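Local atomic coordinates of cellulosomal scaffoldin (PDB entry 3ZUC), a protein that is a cellulosomal scaffold whose family 3b carbohydrate-binding module, the part present here, binds crystalline cellulose. Residues 45-57 with 69-82. Numbering follows the deposited sequence.
With CA (calcium ion), chain B; EDO (1,2-ethanediol), chain C.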
loop_
_atom_site.group_PDB
_atom_site.type_symbol
_atom_site.label_atom_id
_atom_site.label_comp_id
_atom_site.label_asym_id
_atom_site.label_seq_id
_atom_site.Cartn_x
_atom_site.Cartn_y
_atom_site.Cartn_z
ATOM N N TYR A 45 -0.246 -3.149 -2.904
ATOM C CA TYR A 45 -0.181 -4.284 -1.979
ATOM C C TYR A 45 -0.725 -5.508 -2.723
ATOM O O TYR A 45 -1.886 -5.497 -3.150
ATOM C CB TYR A 45 -0.994 -4.007 -0.722
ATOM C CG TYR A 45 -0.889 -5.085 0.330
ATOM C CD1 TYR A 45 -1.736 -6.185 0.327
ATOM C CD2 TYR A 45 0.090 -5.018 1.321
ATOM C CE1 TYR A 45 -1.619 -7.185 1.284
ATOM C CE2 TYR A 45 0.219 -6.009 2.275
ATOM C CZ TYR A 45 -0.643 -7.089 2.263
ATOM O OH TYR A 45 -0.491 -8.033 3.259
ATOM N N TYR A 46 0.102 -6.535 -2.884
ATOM C CA TYR A 46 -0.198 -7.718 -3.685
ATOM C C TYR A 46 -0.612 -8.896 -2.810
ATOM O O TYR A 46 0.003 -9.166 -1.771
ATOM C CB TYR A 46 1.055 -8.120 -4.476
ATOM C CG TYR A 46 1.516 -7.085 -5.467
ATOM C CD1 TYR A 46 0.972 -7.048 -6.745
ATOM C CD2 TYR A 46 2.470 -6.131 -5.141
ATOM C CE1 TYR A 46 1.354 -6.111 -7.677
ATOM C CE2 TYR A 46 2.865 -5.185 -6.066
ATOM C CZ TYR A 46 2.310 -5.165 -7.335
ATOM O OH TYR A 46 2.737 -4.218 -8.245
ATOM N N PHE A 47 -1.633 -9.622 -3.253
ATOM C CA PHE A 47 -2.181 -10.685 -2.442
ATOM C C PHE A 47 -2.929 -11.695 -3.307
ATOM O O PHE A 47 -3.204 -11.450 -4.484
ATOM C CB PHE A 47 -3.102 -10.091 -1.342
ATOM C CG PHE A 47 -4.319 -9.364 -1.864
ATOM C CD1 PHE A 47 -4.241 -8.053 -2.327
ATOM C CD2 PHE A 47 -5.573 -9.976 -1.862
ATOM C CE1 PHE A 47 -5.368 -7.388 -2.788
ATOM C CE2 PHE A 47 -6.692 -9.315 -2.312
ATOM C CZ PHE A 47 -6.599 -8.013 -2.774
ATOM N N THR A 48 -3.271 -12.826 -2.696
ATOM C CA THR A 48 -4.227 -13.760 -3.273
ATOM C C THR A 48 -5.552 -13.598 -2.533
ATOM O O THR A 48 -5.588 -13.627 -1.295
ATOM C CB THR A 48 -3.775 -15.216 -3.245
ATOM O OG1 THR A 48 -3.648 -15.629 -1.890
ATOM C CG2 THR A 48 -2.456 -15.401 -3.973
ATOM N N VAL A 49 -6.627 -13.380 -3.276
ATOM C CA VAL A 49 -7.896 -12.994 -2.683
ATOM C C VAL A 49 -8.592 -14.100 -1.889
ATOM O O VAL A 49 -9.363 -13.787 -0.988
ATOM C CB VAL A 49 -8.818 -12.386 -3.779
ATOM C CG1 VAL A 49 -9.290 -13.432 -4.781
ATOM C CG2 VAL A 49 -9.988 -11.620 -3.197
ATOM N N ASP A 50 -8.330 -15.369 -2.225
ATOM C CA ASP A 50 -8.948 -16.499 -1.517
ATOM C C ASP A 50 -10.480 -16.406 -1.545
ATOM O O ASP A 50 -11.150 -16.416 -0.501
ATOM C CB ASP A 50 -8.434 -16.597 -0.084
ATOM C CG ASP A 50 -6.967 -16.875 -0.024
ATOM O OD1 ASP A 50 -6.575 -17.940 -0.572
ATOM O OD2 ASP A 50 -6.215 -16.095 0.564
ATOM N N GLY A 51 -11.018 -16.341 -2.768
ATOM C CA GLY A 51 -12.440 -16.166 -2.983
ATOM C C GLY A 51 -12.722 -14.721 -3.356
ATOM O O GLY A 51 -12.768 -13.843 -2.502
ATOM N N ASP A 52 -12.881 -14.472 -4.647
ATOM C CA ASP A 52 -13.054 -13.114 -5.157
ATOM C C ASP A 52 -14.441 -12.603 -4.753
ATOM O O ASP A 52 -15.445 -13.284 -4.896
ATOM C CB ASP A 52 -12.905 -13.100 -6.675
ATOM C CG ASP A 52 -12.808 -11.706 -7.286
ATOM O OD1 ASP A 52 -12.455 -10.754 -6.580
ATOM O OD2 ASP A 52 -13.071 -11.586 -8.521
ATOM N N LYS A 53 -14.461 -11.384 -4.229
ATOM C CA LYS A 53 -15.675 -10.668 -3.872
ATOM C C LYS A 53 -15.371 -9.190 -4.091
ATOM O O LYS A 53 -14.204 -8.782 -4.135
ATOM C CB LYS A 53 -16.042 -10.868 -2.393
ATOM C CG LYS A 53 -16.269 -12.318 -1.994
ATOM C CD LYS A 53 -17.555 -12.890 -2.598
ATOM C CE LYS A 53 -17.679 -14.392 -2.454
ATOM N NZ LYS A 53 -17.599 -14.840 -1.032
ATOM N N ALA A 54 -16.407 -8.376 -4.235
ATOM C CA ALA A 54 -16.237 -6.931 -4.158
ATOM C C ALA A 54 -15.426 -6.627 -2.897
ATOM O O ALA A 54 -15.694 -7.231 -1.857
ATOM C CB ALA A 54 -17.601 -6.250 -4.079
ATOM N N GLN A 55 -14.444 -5.724 -3.000
ATOM C CA GLN A 55 -13.652 -5.297 -1.864
ATOM C C GLN A 55 -13.695 -3.784 -1.739
ATOM O O GLN A 55 -13.870 -3.071 -2.724
ATOM C CB GLN A 55 -12.203 -5.770 -2.030
ATOM C CG GLN A 55 -12.106 -7.292 -1.898
ATOM C CD GLN A 55 -10.804 -7.810 -2.457
ATOM O OE1 GLN A 55 -10.620 -7.814 -3.708
ATOM N NE2 GLN A 55 -9.905 -8.215 -1.627
ATOM N N THR A 56 -13.509 -3.326 -0.511
ATOM C CA THR A 56 -13.455 -1.909 -0.183
ATOM C C THR A 56 -12.204 -1.646 0.637
ATOM O O THR A 56 -11.895 -2.405 1.554
ATOM C CB THR A 56 -14.687 -1.484 0.619
ATOM O OG1 THR A 56 -15.862 -1.792 -0.117
ATOM C CG2 THR A 56 -14.664 0.013 0.897
ATOM N N PHE A 57 -11.514 -0.560 0.293
ATOM C CA PHE A 57 -10.422 -0.010 1.085
ATOM C C PHE A 57 -10.902 1.230 1.830
ATOM O O PHE A 57 -11.558 2.095 1.252
ATOM C CB PHE A 57 -9.267 0.375 0.151
ATOM C CG PHE A 57 -8.127 1.090 0.845
ATOM C CD1 PHE A 57 -7.186 0.390 1.559
ATOM C CD2 PHE A 57 -8.019 2.465 0.805
ATOM C CE1 PHE A 57 -6.136 1.039 2.184
ATOM C CE2 PHE A 57 -6.957 3.120 1.442
ATOM C CZ PHE A 57 -6.034 2.405 2.133
ATOM N N VAL A 69 -7.086 9.777 0.581
ATOM C CA VAL A 69 -6.393 8.529 0.289
ATOM C C VAL A 69 -7.433 7.481 -0.043
ATOM O O VAL A 69 -8.294 7.189 0.788
ATOM C CB VAL A 69 -5.585 8.077 1.513
ATOM C CG1 VAL A 69 -4.843 6.788 1.208
ATOM C CG2 VAL A 69 -4.636 9.172 1.995
ATOM N N THR A 70 -7.389 6.956 -1.260
ATOM C CA THR A 70 -8.394 5.997 -1.715
ATOM C C THR A 70 -7.730 4.770 -2.325
ATOM O O THR A 70 -6.545 4.793 -2.681
ATOM C CB THR A 70 -9.370 6.635 -2.705
ATOM O OG1 THR A 70 -8.633 7.155 -3.804
ATOM C CG2 THR A 70 -10.174 7.744 -2.037
ATOM N N GLY A 71 -8.500 3.695 -2.436
ATOM C CA GLY A 71 -7.982 2.437 -2.919
ATOM C C GLY A 71 -8.921 1.795 -3.905
ATOM O O GLY A 71 -10.150 1.875 -3.775
ATOM N N THR A 72 -8.326 1.096 -4.869
ATOM C CA THR A 72 -9.046 0.268 -5.815
ATOM C C THR A 72 -8.330 -1.071 -5.935
ATOM O O THR A 72 -7.187 -1.216 -5.498
ATOM C CB THR A 72 -9.155 0.933 -7.186
ATOM O OG1 THR A 72 -7.843 1.228 -7.639
ATOM C CG2 THR A 72 -10.004 2.186 -7.155
ATOM N N PHE A 73 -9.025 -2.047 -6.503
ATOM C CA PHE A 73 -8.510 -3.415 -6.624
ATOM C C PHE A 73 -8.423 -3.794 -8.086
ATOM O O PHE A 73 -9.364 -3.565 -8.855
ATOM C CB PHE A 73 -9.412 -4.384 -5.857
ATOM C CG PHE A 73 -9.426 -4.063 -4.396
ATOM C CD1 PHE A 73 -10.312 -3.125 -3.884
ATOM C CD2 PHE A 73 -8.491 -4.621 -3.545
ATOM C CE1 PHE A 73 -10.263 -2.760 -2.549
ATOM C CE2 PHE A 73 -8.450 -4.256 -2.210
ATOM C CZ PHE A 73 -9.330 -3.319 -1.727
ATOM N N VAL A 74 -7.302 -4.410 -8.446
ATOM C CA VAL A 74 -7.001 -4.774 -9.820
ATOM C C VAL A 74 -6.565 -6.233 -9.838
ATOM O O VAL A 74 -5.879 -6.682 -8.928
ATOM C CB VAL A 74 -5.865 -3.872 -10.386
ATOM C CG1 VAL A 74 -5.628 -4.181 -11.864
ATOM C CG2 VAL A 74 -6.199 -2.412 -10.178
ATOM N N LYS A 75 -6.948 -6.980 -10.871
ATOM C CA LYS A 75 -6.475 -8.350 -11.016
ATOM C C LYS A 75 -5.078 -8.376 -11.610
ATOM O O LYS A 75 -4.764 -7.636 -12.548
ATOM C CB LYS A 75 -7.399 -9.167 -11.923
ATOM C CG LYS A 75 -8.839 -9.145 -11.580
ATOM C CD LYS A 75 -9.046 -9.763 -10.289
ATOM C CE LYS A 75 -10.418 -10.452 -10.173
ATOM N NZ LYS A 75 -11.438 -9.454 -9.879
ATOM N N MET A 76 -4.238 -9.267 -11.084
ATOM C CA MET A 76 -2.986 -9.598 -11.732
ATOM C C MET A 76 -3.278 -10.364 -13.000
ATOM O O MET A 76 -4.204 -11.173 -13.061
ATOM C CB MET A 76 -2.136 -10.456 -10.822
ATOM C CG MET A 76 -1.614 -9.729 -9.645
ATOM S SD MET A 76 -0.295 -8.566 -10.016
ATOM C CE MET A 76 1.000 -9.710 -10.443
ATOM N N ASN A 77 -2.500 -10.093 -14.044
ATOM C CA ASN A 77 -2.656 -10.804 -15.327
ATOM C C ASN A 77 -1.318 -10.963 -16.003
ATOM O O ASN A 77 -0.754 -9.979 -16.447
ATOM C CB ASN A 77 -3.564 -10.018 -16.283
ATOM C CG ASN A 77 -3.998 -10.838 -17.482
ATOM O OD1 ASN A 77 -3.273 -11.719 -17.962
ATOM N ND2 ASN A 77 -5.177 -10.533 -17.993
ATOM N N PRO A 78 -0.780 -12.174 -16.079
ATOM C CA PRO A 78 -1.271 -13.403 -15.461
ATOM C C PRO A 78 -1.097 -13.384 -13.952
ATOM O O PRO A 78 -0.321 -12.609 -13.398
ATOM C CB PRO A 78 -0.368 -14.465 -16.087
ATOM C CG PRO A 78 0.938 -13.799 -16.269
ATOM C CD PRO A 78 0.521 -12.399 -16.755
ATOM N N THR A 79 -1.812 -14.265 -13.280
ATOM C CA THR A 79 -1.569 -14.416 -11.867
ATOM C C THR A 79 -0.204 -15.076 -11.629
ATOM O O THR A 79 0.354 -15.736 -12.506
ATOM C CB THR A 79 -2.668 -15.114 -11.193
ATOM O OG1 THR A 79 -2.708 -16.412 -11.719
ATOM C CG2 THR A 79 -4.002 -14.425 -11.435
ATOM N N THR A 80 0.343 -14.849 -10.442
ATOM C CA THR A 80 1.619 -15.431 -10.117
ATOM C C THR A 80 1.664 -15.767 -8.653
ATOM O O THR A 80 0.694 -15.556 -7.925
ATOM C CB THR A 80 2.760 -14.545 -10.595
ATOM O OG1 THR A 80 3.981 -15.287 -10.535
ATOM C CG2 THR A 80 2.820 -13.294 -9.798
ATOM N N THR A 81 2.793 -16.316 -8.229
ATOM C CA THR A 81 2.950 -16.741 -6.859
ATOM C C THR A 81 2.647 -15.601 -5.906
ATOM O O THR A 81 3.222 -14.518 -6.007
ATOM C CB THR A 81 4.383 -17.228 -6.633
ATOM O OG1 THR A 81 4.692 -18.215 -7.620
ATOM C CG2 THR A 81 4.559 -17.793 -5.235
ATOM N N GLY A 82 1.713 -15.849 -5.003
ATOM C CA GLY A 82 1.376 -14.884 -3.993
ATOM C C GLY A 82 0.555 -13.705 -4.444
ATOM O O GLY A 82 0.268 -12.823 -3.618
HETATM CA CA CA B . -4.225 -14.936 0.321
HETATM C C1 EDO C . 1.423 -3.825 -12.198
HETATM O O1 EDO C . 1.866 -2.656 -11.515
HETATM C C2 EDO C . 1.352 -4.994 -11.236
HETATM O O2 EDO C . 2.638 -5.234 -10.652
HETATM O O HOH W 1 -13.910 -8.545 -7.815
HETATM O O HOH W 2 -12.255 0.894 -2.171
HETATM O O HOH W 3 -10.945 3.891 -0.895
HETATM O O HOH W 4 -5.269 -12.987 1.420
#
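Phe57 and Gly71 mark where strand 55-57 runs beside strand 69-76, nearly antiparallel at 155° with axes 6.3 Å apart at closest, and water takes the place of direct backbone pairing. One water joins Phe57 N to Gly71 O and a second joins Phe57 O to Gly71 N, a water-bridged version of an antiparallel pair. The Phe57 ring lies against the backbone of this glycine, CD2 reaching 3.5 Å from Gly71 N. Farther along, the Phe73 ring seats a methylene group on its face: Gln55 CB stands 3.6 Å from its centroid, almost on the ring normal, in a CH-pi contact. The edge of the same ring meets Phe57 N in its plane, and Phe47 CZ approaches Phe73 CD2 at 4.0 Å. Asp52 reaches Lys75 because chi1 (-169°) swings its carboxylate away from its own backbone N; the bent lysine chain comes from the opposite direction. Lys75 NZ meets the syn side of Asp52 OD2 at 3.0 Å, tilted 29° from the carboxylate plane, adding a salt bridge to the aspartate's strongest polar partner, Gln85 of strand 83-91. Met76 SD sits at the edge of the Tyr46 ring, 3.8 Å from CE1, a Met-aromatic contact. Thr48 packs CG2 against Gly82 C at 3.5 Å, while its O and OG1 bind calcium with Asp50, Asn119, Asp122 and Asp123. In the antiparallel beta-sandwich (jelly roll) of family 3 modules, the contact bridges the margins of both sheets: outermost strand 55-61 is flanked by strand 102-112, and outermost strand 69-80 by strand 83-91.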